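PDB 2WG7: putative phospholipase A2 from Oryza sativa, which probably catalyses the calcium-dependent hydrolysis of the 2-acyl ester of membrane phospholipids, releasing a lysophospholipid and a free fatty acid. Local coordinates for residues Gly18-Cys23 with Ile42-Cys47; Gly37-Ile42 with Ala55-Cys60. All blocks are in the same frame, centred on the assembly; numbering follows the deposited sequence.

Contact 1 of 2, residues Gly18-Cys23 with Ile42-Cys47; sequences GCSRTC and ILYSGC. With CA (calcium ion), chain C.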
# COMPACT_ATOMS: atom_id res chain seq x y z
N GLY A 18 -6.74 -14.85 2.87
CA GLY A 18 -6.43 -13.68 3.70
C GLY A 18 -6.19 -12.41 2.89
O GLY A 18 -5.51 -11.49 3.34
N CYS A 19 -6.78 -12.37 1.70
CA CYS A 19 -6.55 -11.31 0.74
C CYS A 19 -7.86 -10.77 0.18
O CYS A 19 -8.91 -11.41 0.32
CB CYS A 19 -5.65 -11.82 -0.39
SG CYS A 19 -6.23 -13.38 -1.17
N SER A 20 -7.80 -9.62 -0.47
CA SER A 20 -8.99 -8.95 -0.99
C SER A 20 -9.22 -9.18 -2.49
O SER A 20 -8.28 -9.21 -3.28
CB SER A 20 -8.89 -7.45 -0.73
OG SER A 20 -9.99 -6.76 -1.27
N ARG A 21 -10.49 -9.31 -2.86
CA ARG A 21 -10.90 -9.32 -4.26
C ARG A 21 -11.87 -8.18 -4.56
O ARG A 21 -12.51 -8.15 -5.62
CB ARG A 21 -11.53 -10.67 -4.62
CG ARG A 21 -10.60 -11.84 -4.45
CD ARG A 21 -11.22 -13.12 -5.01
NE ARG A 21 -10.46 -14.30 -4.60
CZ ARG A 21 -9.38 -14.77 -5.22
NH1 ARG A 21 -8.77 -15.85 -4.75
NH2 ARG A 21 -8.91 -14.16 -6.31
N THR A 22 -11.98 -7.24 -3.63
CA THR A 22 -12.99 -6.19 -3.73
C THR A 22 -12.38 -4.80 -3.50
O THR A 22 -11.46 -4.65 -2.70
CB THR A 22 -14.18 -6.43 -2.76
OG1 THR A 22 -13.70 -6.59 -1.42
CG2 THR A 22 -14.96 -7.68 -3.15
N CYS A 23 -12.89 -3.81 -4.22
CA CYS A 23 -12.39 -2.44 -4.13
C CYS A 23 -12.98 -1.73 -2.91
O CYS A 23 -14.12 -1.29 -2.93
CB CYS A 23 -12.71 -1.66 -5.41
SG CYS A 23 -12.01 -2.39 -6.93
N ILE A 42 -2.25 -0.83 5.29
CA ILE A 42 -1.29 -1.63 6.05
C ILE A 42 -1.86 -3.02 6.31
O ILE A 42 -3.03 -3.15 6.69
CB ILE A 42 -0.92 -0.93 7.39
CG1 ILE A 42 -0.21 0.40 7.10
CG2 ILE A 42 -0.05 -1.84 8.27
CD1 ILE A 42 -0.42 1.48 8.16
N LEU A 43 -1.05 -4.05 6.09
CA LEU A 43 -1.50 -5.45 6.22
C LEU A 43 -2.87 -5.68 5.54
O LEU A 43 -3.81 -6.22 6.14
CB LEU A 43 -1.53 -5.89 7.69
CG LEU A 43 -0.20 -5.81 8.45
CD1 LEU A 43 -0.43 -5.98 9.95
CD2 LEU A 43 0.80 -6.84 7.95
N TYR A 44 -2.95 -5.22 4.29
CA TYR A 44 -4.13 -5.33 3.46
C TYR A 44 -3.63 -5.42 2.02
O TYR A 44 -3.00 -4.48 1.52
CB TYR A 44 -5.08 -4.13 3.64
CG TYR A 44 -6.23 -4.12 2.65
CD1 TYR A 44 -7.28 -5.03 2.78
CD2 TYR A 44 -6.24 -3.23 1.57
CE1 TYR A 44 -8.34 -5.04 1.86
CE2 TYR A 44 -7.28 -3.25 0.65
CZ TYR A 44 -8.32 -4.15 0.80
OH TYR A 44 -9.35 -4.18 -0.10
N SER A 45 -3.88 -6.55 1.36
CA SER A 45 -3.40 -6.77 0.00
C SER A 45 -4.36 -7.64 -0.80
O SER A 45 -5.17 -8.39 -0.24
CB SER A 45 -1.99 -7.39 0.03
OG SER A 45 -1.21 -6.93 -1.06
N GLY A 46 -4.27 -7.52 -2.13
CA GLY A 46 -5.15 -8.25 -3.03
C GLY A 46 -4.66 -9.65 -3.33
O GLY A 46 -3.46 -9.95 -3.26
N CYS A 47 -5.61 -10.53 -3.66
CA CYS A 47 -5.29 -11.91 -4.01
C CYS A 47 -4.47 -11.94 -5.31
O CYS A 47 -4.60 -11.04 -6.14
CB CYS A 47 -6.57 -12.74 -4.13
SG CYS A 47 -7.55 -12.76 -2.59
CA CA C . -1.27 -3.05 1.21
O HOH W 1 -4.27 -8.96 3.12
O HOH W 2 -0.17 -4.54 2.76
O HOH W 3 -0.27 -0.50 0.95

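Contact 2 of 2, residues Gly37-Ile42 with Ala55-Cys60; sequences GKYCGI and ALDACC. With CA (calcium ion), chain C.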
# COMPACT_ATOMS: atom_id res chain seq x y z
N GLY A 37 -9.14 0.40 -2.45
CA GLY A 37 -8.95 -0.55 -3.55
C GLY A 37 -8.75 -1.95 -2.98
O GLY A 37 -9.36 -2.30 -1.97
N LYS A 38 -7.89 -2.73 -3.62
CA LYS A 38 -7.58 -4.09 -3.18
C LYS A 38 -6.21 -4.17 -2.48
O LYS A 38 -5.91 -5.17 -1.82
CB LYS A 38 -7.60 -5.07 -4.36
CG LYS A 38 -8.93 -5.18 -5.09
CD LYS A 38 -8.79 -6.09 -6.33
CE LYS A 38 -10.04 -6.07 -7.20
NZ LYS A 38 -9.81 -6.75 -8.52
N TYR A 39 -5.40 -3.12 -2.63
CA TYR A 39 -3.99 -3.13 -2.20
C TYR A 39 -3.54 -2.01 -1.24
O TYR A 39 -2.55 -2.17 -0.54
CB TYR A 39 -3.05 -3.13 -3.42
CG TYR A 39 -3.19 -4.35 -4.33
CD1 TYR A 39 -4.04 -4.33 -5.43
CD2 TYR A 39 -2.44 -5.51 -4.09
CE1 TYR A 39 -4.16 -5.45 -6.28
CE2 TYR A 39 -2.54 -6.63 -4.93
CZ TYR A 39 -3.41 -6.59 -6.02
OH TYR A 39 -3.52 -7.69 -6.84
N CYS A 40 -4.23 -0.87 -1.25
CA CYS A 40 -3.77 0.26 -0.43
C CYS A 40 -4.21 0.12 1.02
O CYS A 40 -5.40 0.11 1.32
CB CYS A 40 -4.24 1.61 -1.00
SG CYS A 40 -3.47 2.13 -2.54
N GLY A 41 -3.23 -0.01 1.91
CA GLY A 41 -3.49 -0.14 3.34
C GLY A 41 -2.48 -1.05 4.00
O GLY A 41 -1.91 -1.94 3.35
N ILE A 42 -2.25 -0.83 5.29
CA ILE A 42 -1.29 -1.63 6.05
C ILE A 42 -1.86 -3.02 6.31
O ILE A 42 -3.03 -3.15 6.69
CB ILE A 42 -0.92 -0.93 7.39
CG1 ILE A 42 -0.21 0.40 7.10
CG2 ILE A 42 -0.05 -1.84 8.27
CD1 ILE A 42 -0.42 1.48 8.16
N ALA A 55 -5.36 3.95 -10.51
CA ALA A 55 -3.93 4.27 -10.55
C ALA A 55 -3.27 4.23 -9.16
O ALA A 55 -2.16 3.71 -9.00
CB ALA A 55 -3.70 5.65 -11.21
N LEU A 56 -3.97 4.76 -8.16
CA LEU A 56 -3.45 4.74 -6.79
C LEU A 56 -3.30 3.32 -6.27
O LEU A 56 -2.28 2.97 -5.69
CB LEU A 56 -4.34 5.57 -5.85
CG LEU A 56 -3.89 5.72 -4.39
CD1 LEU A 56 -2.43 6.21 -4.27
CD2 LEU A 56 -4.85 6.64 -3.63
N ASP A 57 -4.33 2.50 -6.48
CA ASP A 57 -4.32 1.09 -6.06
C ASP A 57 -3.18 0.33 -6.75
O ASP A 57 -2.54 -0.54 -6.15
CB ASP A 57 -5.67 0.44 -6.39
CG ASP A 57 -5.94 -0.80 -5.58
OD1 ASP A 57 -5.38 -0.94 -4.45
OD2 ASP A 57 -6.74 -1.64 -6.06
N ALA A 58 -2.93 0.68 -8.01
CA ALA A 58 -1.83 0.08 -8.76
C ALA A 58 -0.45 0.39 -8.13
O ALA A 58 0.41 -0.48 -8.08
CB ALA A 58 -1.89 0.53 -10.22
N CYS A 59 -0.25 1.63 -7.66
CA CYS A 59 0.97 2.00 -6.92
C CYS A 59 1.14 1.13 -5.68
O CYS A 59 2.24 0.64 -5.41
CB CYS A 59 0.96 3.47 -6.49
SG CYS A 59 0.87 4.69 -7.80
N CYS A 60 0.07 0.95 -4.92
CA CYS A 60 0.11 0.11 -3.72
C CYS A 60 0.36 -1.37 -4.03
O CYS A 60 1.06 -2.05 -3.27
CB CYS A 60 -1.17 0.25 -2.91
SG CYS A 60 -1.46 1.91 -2.26
CA CA C . -1.27 -3.05 1.21
O HOH W 3 -0.27 -0.50 0.95
O HOH W 2 -0.17 -4.54 2.76

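Contact 1 of 2, residues Gly18-Cys23 with Ile42-Cys47
Ser20 and Gly46 form a single beta bridge between two irregular segments whose end-to-end directions differ by 86°, so the chains meet at one place rather than running on as a ladder. Two backbone hydrogen bonds define it: Ser20 N gives to Ser45 O (2.9 Å) and Cys47 N gives to Ser20 O (3.0 Å), both close to straight. Next to the bridged pair, a disulfide joins the neighbouring residues Cys19 and Cys47 covalently. Cys19 SG lies between its backbone N and carbonyl carbon (chi1 52°), and both cysteines point their CB atoms at the opposite segment, so that Cys19 SG and Cys47 SG bond at 2.0 Å.

Arg21 extends along Cys47 and lays one face of its guanidinium over Cys47 CB, off-centre toward the rim; the closest atoms are Arg21 NH2 and Cys47 CB at 3.5 Å. The charge itself is taken up by a salt bridge from Arg21 NH2 to Glu50. Past the bridge, Ser20 OG donates to Tyr44 OH (2.9 Å) and accepts from Thr22 N (3.1 Å), the latter bond closing an ST turn. Ser20 CB approaches the Tyr44 ring obliquely, 3.6 Å from Tyr44 CE1, while Tyr44 OH is also hydrogen-bonded to Gly37 O. Thus the phenol is held at its hydroxyl end, and the backbone of the same residue supplies Tyr44 O as a calcium ligand, as expected for the calcium loop of a secreted phospholipase A2.

Ser45 OG turns from the bridge to Asp64, a calcium ligand on helix 55-68. The contact therefore joins the loop before strand 24-26 to the loop that runs from strand 35-37 to that helix.

Contact 2 of 2, residues Gly37-Ile42 with Ala55-Cys60
Asp57, on the first turn of helix 55-68, holds the calcium-binding loop of this phospholipase A2 fold by gripping successive backbone amides of 37-42. Lys38 N points at OD2 of Asp57 in an almost linear bond (2.9 Å), meeting that oxygen on its syn side but 29° out of the carboxylate plane. Tyr39 N takes the syn lone pair of Asp57 OD1 at 2.8 Å in a more bent bond, and Cys40 N adds a weak bond to the same OD1. With CG anti to its backbone N (chi1 -159°), Asp57 brings its carboxylate across to the loop. Cys53 N also donates to OD2, so both buried oxygens are satisfied by backbone N-H groups, an environment that would probably favour the ionised carboxylate.

Tight packing is concentrated here and at the disulfide Cys40-Cys60, where Cys40 CA and Cys60 CA come within 5.1 Å. Gly37 fits closely too, its CA 3.5 Å from Asp57 OD2. Leu56 CG approaches Cys40 SG more loosely, at 4.1 Å, while Ile109 of helix 102-126 also packs on Cys40.

Asp57 OD1 lies at the edge of the Tyr39 ring, in its plane, and ring and carboxylate planes are 49° apart. The ring then leads on to Glu50, whose backbone O accepts from Tyr39 OH, and Lys38 NZ pairs with the Glu50 carboxylate.

Looser is the far end: Gly41 is partly exposed and Ile42 exposed, and neither packs on 55-60. Calcium lies on that side, bound by Tyr39 O. Gly41 O binds the calcium ion at 2.5 Å; a water that accepts from Gly41 N also ligates it, 2.8 Å from the ion.

In the fold
The centres of the two contacts lie 9 Å apart, and their segments alternate along the chain: 18-23, 37-42, 42-47, then 55-60. Ile42 belongs to both, so 37-47 is one continuous stretch of chain, leaving strand 35-37, held by contact 1 to the segment preceding strand 24-26 and by contact 2 to the start of helix 55-68. The two-stranded antiparallel sheet follows 18-23, and its second strand, 35-37, runs into 37-42 at Gly37. Packing joins the contacts directly, with Gly46 N 3.4 Å from Tyr39 CD2. Both supply ligands to a single calcium ion and share two of its waters; Asp64, on helix 55-68 beside the predicted active-site His63, completes the site.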